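Local coordinates for phenol hydroxylase component phL (Pseudomonas stutzeri, PDB 3U52), which is a component of a multicomponent phenol hydroxylase, probably the beta subunit of the diiron hydroxylase that oxidises phenols, at residues F79-G82 / A83-N87; T115-Q118 / L119-L122. All coordinates share one frame; numbering follows the deposited sequence.

Interaction 1: F79-G82 / A83-N87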
ATOM      1  N   PHE D  79     -15.605  13.256  -2.299  1.00 20.43           N
ATOM      2  CA  PHE D  79     -15.558  12.139  -1.401  1.00 20.06           C
ATOM      3  C   PHE D  79     -16.189  10.894  -2.057  1.00 20.36           C
ATOM      4  O   PHE D  79     -17.388  10.811  -2.229  1.00 20.26           O
ATOM      5  CB  PHE D  79     -16.304  12.462  -0.098  1.00 19.91           C
ATOM      6  CG  PHE D  79     -15.521  13.252   0.915  1.00 20.81           C
ATOM      7  CD1 PHE D  79     -16.106  13.552   2.151  1.00 21.11           C
ATOM      8  CD2 PHE D  79     -14.229  13.705   0.678  1.00 20.69           C
ATOM      9  CE1 PHE D  79     -15.395  14.300   3.120  1.00 24.40           C
ATOM     10  CE2 PHE D  79     -13.524  14.462   1.642  1.00 20.32           C
ATOM     11  CZ  PHE D  79     -14.083  14.736   2.866  1.00 21.53           C
ATOM     12  N   TYR D  80     -15.356   9.924  -2.399  1.00 20.03           N
ATOM     13  CA  TYR D  80     -15.794   8.533  -2.520  1.00 20.08           C
ATOM     14  C   TYR D  80     -15.421   7.945  -1.187  1.00 19.52           C
ATOM     15  O   TYR D  80     -14.831   8.665  -0.343  1.00 20.21           O
ATOM     16  CB  TYR D  80     -15.154   7.831  -3.724  1.00 20.72           C
ATOM     17  CG  TYR D  80     -13.647   7.878  -3.705  1.00 20.52           C
ATOM     18  CD1 TYR D  80     -12.919   6.794  -3.264  1.00 22.24           C
ATOM     19  CD2 TYR D  80     -12.965   8.999  -4.117  1.00 18.12           C
ATOM     20  CE1 TYR D  80     -11.540   6.829  -3.199  1.00 24.13           C
ATOM     21  CE2 TYR D  80     -11.589   9.036  -4.076  1.00 21.31           C
ATOM     22  CZ  TYR D  80     -10.884   7.941  -3.602  1.00 26.48           C
ATOM     23  OH  TYR D  80      -9.498   7.950  -3.539  1.00 29.05           O
ATOM     24  N   TYR D  81     -15.721   6.661  -0.961  1.00 18.35           N
ATOM     25  CA  TYR D  81     -15.575   6.077   0.369  1.00 18.93           C
ATOM     26  C   TYR D  81     -14.165   6.262   0.959  1.00 18.80           C
ATOM     27  O   TYR D  81     -14.024   6.666   2.101  1.00 17.10           O
ATOM     28  CB  TYR D  81     -15.927   4.588   0.370  1.00 18.15           C
ATOM     29  CG  TYR D  81     -15.781   3.944   1.706  1.00 18.10           C
ATOM     30  CD1 TYR D  81     -16.862   3.871   2.592  1.00 17.30           C
ATOM     31  CD2 TYR D  81     -14.567   3.379   2.102  1.00 18.87           C
ATOM     32  CE1 TYR D  81     -16.743   3.249   3.812  1.00 16.42           C
ATOM     33  CE2 TYR D  81     -14.448   2.732   3.351  1.00 20.44           C
ATOM     34  CZ  TYR D  81     -15.541   2.684   4.182  1.00 19.56           C
ATOM     35  OH  TYR D  81     -15.443   2.046   5.374  1.00 21.25           O
ATOM     36  N   GLY D  82     -13.125   5.927   0.187  1.00 19.91           N
ATOM     37  CA  GLY D  82     -11.777   5.998   0.741  1.00 18.86           C
ATOM     38  C   GLY D  82     -11.357   7.424   1.088  1.00 19.44           C
ATOM     39  O   GLY D  82     -10.641   7.606   2.067  1.00 20.49           O
ATOM     40  N   ALA D  83     -11.809   8.429   0.343  1.00 19.88           N
ATOM     41  CA  ALA D  83     -11.444   9.850   0.641  1.00 19.04           C
ATOM     42  C   ALA D  83     -12.165  10.317   1.898  1.00 19.05           C
ATOM     43  O   ALA D  83     -11.622  11.017   2.769  1.00 17.07           O
ATOM     44  CB  ALA D  83     -11.769  10.733  -0.506  1.00 20.29           C
ATOM     45  N   TYR D  84     -13.390   9.846   2.030  1.00 18.43           N
ATOM     46  CA  TYR D  84     -14.173  10.136   3.222  1.00 18.52           C
ATOM     47  C   TYR D  84     -13.546   9.554   4.483  1.00 18.95           C
ATOM     48  O   TYR D  84     -13.335  10.287   5.475  1.00 18.14           O
ATOM     49  CB  TYR D  84     -15.674   9.736   3.001  1.00 18.86           C
ATOM     50  CG  TYR D  84     -16.454   9.622   4.305  1.00 18.46           C
ATOM     51  CD1 TYR D  84     -16.895  10.751   4.957  1.00 17.47           C
ATOM     52  CD2 TYR D  84     -16.705   8.380   4.879  1.00 18.68           C
ATOM     53  CE1 TYR D  84     -17.613  10.661   6.171  1.00 19.14           C
ATOM     54  CE2 TYR D  84     -17.409   8.270   6.109  1.00 18.85           C
ATOM     55  CZ  TYR D  84     -17.862   9.431   6.727  1.00 16.95           C
ATOM     56  OH  TYR D  84     -18.555   9.375   7.943  1.00 20.69           O
ATOM     57  N   VAL D  85     -13.255   8.258   4.504  1.00 18.36           N
ATOM     58  CA  VAL D  85     -12.749   7.685   5.754  1.00 18.80           C
ATOM     59  C   VAL D  85     -11.321   8.215   6.036  1.00 20.23           C
ATOM     60  O   VAL D  85     -10.944   8.369   7.193  1.00 20.77           O
ATOM     61  CB  VAL D  85     -12.768   6.116   5.838  1.00 19.91           C
ATOM     62  CG1 VAL D  85     -14.193   5.533   5.983  1.00 17.59           C
ATOM     63  CG2 VAL D  85     -11.969   5.447   4.672  1.00 17.56           C
ATOM     64  N   GLY D  86     -10.550   8.478   4.984  1.00 19.25           N
ATOM     65  CA  GLY D  86      -9.196   9.009   5.144  1.00 21.14           C
ATOM     66  C   GLY D  86      -9.268  10.357   5.830  1.00 22.65           C
ATOM     67  O   GLY D  86      -8.534  10.618   6.780  1.00 22.36           O
ATOM     68  N   ASN D  87     -10.169  11.217   5.368  1.00 22.76           N
ATOM     69  CA  ASN D  87     -10.341  12.530   5.992  1.00 23.13           C
ATOM     70  C   ASN D  87     -10.844  12.396   7.426  1.00 21.95           C
ATOM     71  O   ASN D  87     -10.281  13.001   8.352  1.00 22.65           O
ATOM     72  CB  ASN D  87     -11.287  13.366   5.143  1.00 24.39           C
ATOM     73  CG  ASN D  87     -11.362  14.769   5.602  1.00 30.71           C
ATOM     74  OD1 ASN D  87     -12.058  15.092   6.595  1.00 34.73           O
ATOM     75  ND2 ASN D  87     -10.620  15.644   4.907  1.00 33.79           N
TER

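Interaction 2: T115-Q118 / L119-L122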
ATOM      1  N   THR D 115     -21.697  24.109  37.114  1.00 35.55           N
ATOM      2  CA  THR D 115     -21.171  24.213  35.759  1.00 33.60           C
ATOM      3  C   THR D 115     -21.373  22.904  34.987  1.00 33.16           C
ATOM      4  O   THR D 115     -21.722  22.924  33.809  1.00 32.87           O
ATOM      5  CB  THR D 115     -19.695  24.566  35.798  1.00 33.96           C
ATOM      6  OG1 THR D 115     -19.530  25.758  36.575  1.00 35.35           O
ATOM      7  CG2 THR D 115     -19.150  24.784  34.422  1.00 32.32           C
ATOM      8  N   GLN D 116     -21.172  21.772  35.653  1.00 31.76           N
ATOM      9  CA  GLN D 116     -21.443  20.485  35.034  1.00 31.95           C
ATOM     10  C   GLN D 116     -22.913  20.297  34.632  1.00 32.84           C
ATOM     11  O   GLN D 116     -23.200  19.695  33.590  1.00 31.43           O
ATOM     12  CB  GLN D 116     -21.034  19.358  35.960  1.00 32.03           C
ATOM     13  CG  GLN D 116     -19.542  19.248  36.230  1.00 31.94           C
ATOM     14  CD  GLN D 116     -19.238  18.176  37.256  1.00 33.21           C
ATOM     15  OE1 GLN D 116     -20.138  17.636  37.879  1.00 35.59           O
ATOM     16  NE2 GLN D 116     -17.966  17.842  37.413  1.00 38.18           N
ATOM     17  N   LYS D 117     -23.841  20.809  35.456  1.00 32.90           N
ATOM     18  CA  LYS D 117     -25.269  20.679  35.147  1.00 33.47           C
ATOM     19  C   LYS D 117     -25.647  21.518  33.949  1.00 32.42           C
ATOM     20  O   LYS D 117     -26.432  21.086  33.128  1.00 31.76           O
ATOM     21  CB  LYS D 117     -26.151  20.975  36.359  1.00 34.05           C
ATOM     22  CG  LYS D 117     -26.413  19.722  37.260  1.00 40.26           C
ATOM     23  CD  LYS D 117     -25.114  18.904  37.605  1.00 44.45           C
ATOM     24  CE  LYS D 117     -25.394  17.626  38.402  1.00 47.32           C
ATOM     25  NZ  LYS D 117     -24.257  16.661  38.230  1.00 49.73           N
ATOM     26  N   GLN D 118     -25.056  22.705  33.837  1.00 32.78           N
ATOM     27  CA  GLN D 118     -25.207  23.549  32.655  1.00 32.43           C
ATOM     28  C   GLN D 118     -24.780  22.821  31.378  1.00 31.96           C
ATOM     29  O   GLN D 118     -25.381  23.029  30.342  1.00 32.52           O
ATOM     30  CB  GLN D 118     -24.399  24.850  32.766  1.00 33.29           C
ATOM     31  CG  GLN D 118     -24.995  25.918  33.706  1.00 38.01           C
ATOM     32  CD  GLN D 118     -24.174  27.231  33.710  1.00 44.60           C
ATOM     33  OE1 GLN D 118     -23.033  27.260  34.170  1.00 46.45           O
ATOM     34  NE2 GLN D 118     -24.768  28.312  33.202  1.00 46.12           N
ATOM     35  N   LEU D 119     -23.736  22.001  31.435  1.00 29.93           N
ATOM     36  CA  LEU D 119     -23.348  21.214  30.247  1.00 28.78           C
ATOM     37  C   LEU D 119     -24.324  20.099  29.955  1.00 27.48           C
ATOM     38  O   LEU D 119     -24.666  19.851  28.800  1.00 26.28           O
ATOM     39  CB  LEU D 119     -21.952  20.636  30.410  1.00 29.06           C
ATOM     40  CG  LEU D 119     -20.802  21.642  30.509  1.00 29.98           C
ATOM     41  CD1 LEU D 119     -19.500  20.903  30.663  1.00 29.17           C
ATOM     42  CD2 LEU D 119     -20.746  22.595  29.299  1.00 30.46           C
ATOM     43  N   LEU D 120     -24.764  19.423  31.008  1.00 27.42           N
ATOM     44  CA  LEU D 120     -25.728  18.340  30.874  1.00 26.92           C
ATOM     45  C   LEU D 120     -27.069  18.848  30.351  1.00 26.87           C
ATOM     46  O   LEU D 120     -27.845  18.093  29.742  1.00 26.85           O
ATOM     47  CB  LEU D 120     -25.920  17.649  32.212  1.00 26.81           C
ATOM     48  CG  LEU D 120     -24.691  16.916  32.726  1.00 27.93           C
ATOM     49  CD1 LEU D 120     -25.031  16.081  33.975  1.00 26.72           C
ATOM     50  CD2 LEU D 120     -24.096  16.052  31.581  1.00 26.23           C
ATOM     51  N   ARG D 121     -27.339  20.128  30.605  1.00 27.24           N
ATOM     52  CA  ARG D 121     -28.632  20.736  30.281  1.00 27.30           C
ATOM     53  C   ARG D 121     -28.610  21.495  28.956  1.00 27.17           C
ATOM     54  O   ARG D 121     -29.616  21.491  28.231  1.00 26.64           O
ATOM     55  CB  ARG D 121     -29.128  21.654  31.431  1.00 28.18           C
ATOM     56  CG  ARG D 121     -30.436  22.378  31.125  1.00 30.90           C
ATOM     57  CD  ARG D 121     -31.005  23.101  32.359  1.00 37.31           C
ATOM     58  NE  ARG D 121     -32.367  23.580  32.104  1.00 37.13           N
ATOM     59  CZ  ARG D 121     -32.707  24.842  31.847  1.00 38.21           C
ATOM     60  NH1 ARG D 121     -31.797  25.823  31.839  1.00 35.75           N
ATOM     61  NH2 ARG D 121     -33.988  25.128  31.633  1.00 38.07           N
ATOM     62  N   LEU D 122     -27.490  22.138  28.635  1.00 26.03           N
ATOM     63  CA  LEU D 122     -27.456  22.994  27.448  1.00 26.75           C
ATOM     64  C   LEU D 122     -26.789  22.332  26.235  1.00 26.41           C
ATOM     65  O   LEU D 122     -27.175  22.605  25.106  1.00 27.45           O
ATOM     66  CB  LEU D 122     -26.752  24.310  27.774  1.00 27.18           C
ATOM     67  CG  LEU D 122     -27.440  25.090  28.903  1.00 29.77           C
ATOM     68  CD1 LEU D 122     -26.626  26.335  29.238  1.00 31.59           C
ATOM     69  CD2 LEU D 122     -28.873  25.449  28.491  1.00 32.81           C
TER

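Interaction 1: F79-G82 / A83-N87
Phe79 lays one ring face over the first turn of helix 81-105. Tyr84 CA sits 4.1 Å from the centroid of the Phe79 ring in a CH-pi contact, 14° off its normal. The two side chains cross at about a right angle, Phe79 CD1 lying near the edge of the Tyr84 ring, while Phe79 CD2 touches Ala83 CB at 4.0 Å and Phe79 CZ reaches Asn87 CB. Phe79 CG lies anti to its own carbonyl carbon (chi1 -82°), which swings the ring along the turn. Replacing Phe79 by alanine removes the ring, and Ala83, Tyr84 and Asn87 would probably lose their shared aromatic cover, with a gap opened there. On another side of the turn, Val85 CG1 meets the face of the Tyr81 ring, 3.6 Å from Tyr81 CZ.

Behind these contacts stands the N-cap, Tyr80, whose carbonyl O accepts a bond from Tyr84 N at 3.0 Å and a weak one from Ala83 N. Farther out, Tyr155 stacks on the Tyr84 ring and Asp159 holds Tyr84 OH; Tyr81 OH bonds to an aromatic side chain of another protein's chain. CH groups thus meet the faces of the Phe79 and Tyr81 rings, while the hydroxyls of Tyr81 and Tyr84 find polar partners beyond the turn.

Interaction 2: T115-Q118 / L119-L122
Leu120 and Leu122 fold their branch points back against carbonyls one turn earlier: Leu120 CG lies 3.3 Å from Gln116 O, and Leu122 CG 3.2 Å from Gln118 O. In both leucines CG stands anti to the carbonyl carbon, chi1 -66° in Leu120 and -59° in Leu122, and so beside the backbone N, which itself bonds to that same carbonyl. Leu119 repeats the pattern more loosely, its CG 3.7 Å from Thr115 O. Backbone bonds make the tight part of the contact. Leu120 N donates to Gln116 O at 3.0 Å, the straightest of them (160° at the hydrogen), and Leu122 N reaches Gln118 O at 2.9 Å. Arg121 N also approaches Lys117 O, but its angle leaves a weak bond.

Branched, apolar leucine suits this inward side: Leu119 packs on Ile174, Leu120 on Ala171 and Ala181, and Leu122 on Met194 and Trp237.

Side chains touch each other far less, and the polar ones, apart from buried Gln116, are only partly buried. Lys117 NZ comes no nearer than 4.4 Å to Leu120 CD1, and its ion pair with Glu184 is long and weak. Gln118 extends beyond CG, taking its amide to a weak bond with Gln241. Arg121, stretched from CG to NE, makes a salt bridge with Asp192; its length lets the charge leave the helix while Arg121 CB stays 3.2 Å from Lys117 O. Thr115 turns its hydroxyl to Ser112.

The whole is the last part of an amphipathic alpha-helix, helix 113-122, whose leucines fasten it to helices 147-175, 180-191 and 211-240 of this largely helical hydroxylase subunit.

Coming from the N terminus, the chain passes helices 18-24 and 31-36 before interaction 1 starts helix 81-105. That long helix and a short connection lead to helix 113-122, which interaction 2 brings to its end. Each contact spans neighbouring turns and closes no long loop; the two lie in series, neither nested nor crossed, with centres about 35 Å apart and nearest atoms about 23 Å apart. Both border helix 147-175, interaction 1 through Tyr155 and Met158, interaction 2 through Ala171 and Ile174. Residues 79-87 also face another protein chain, whereas residues 115-122 are touched by no other chain of the assembly and join helices of their own subunit.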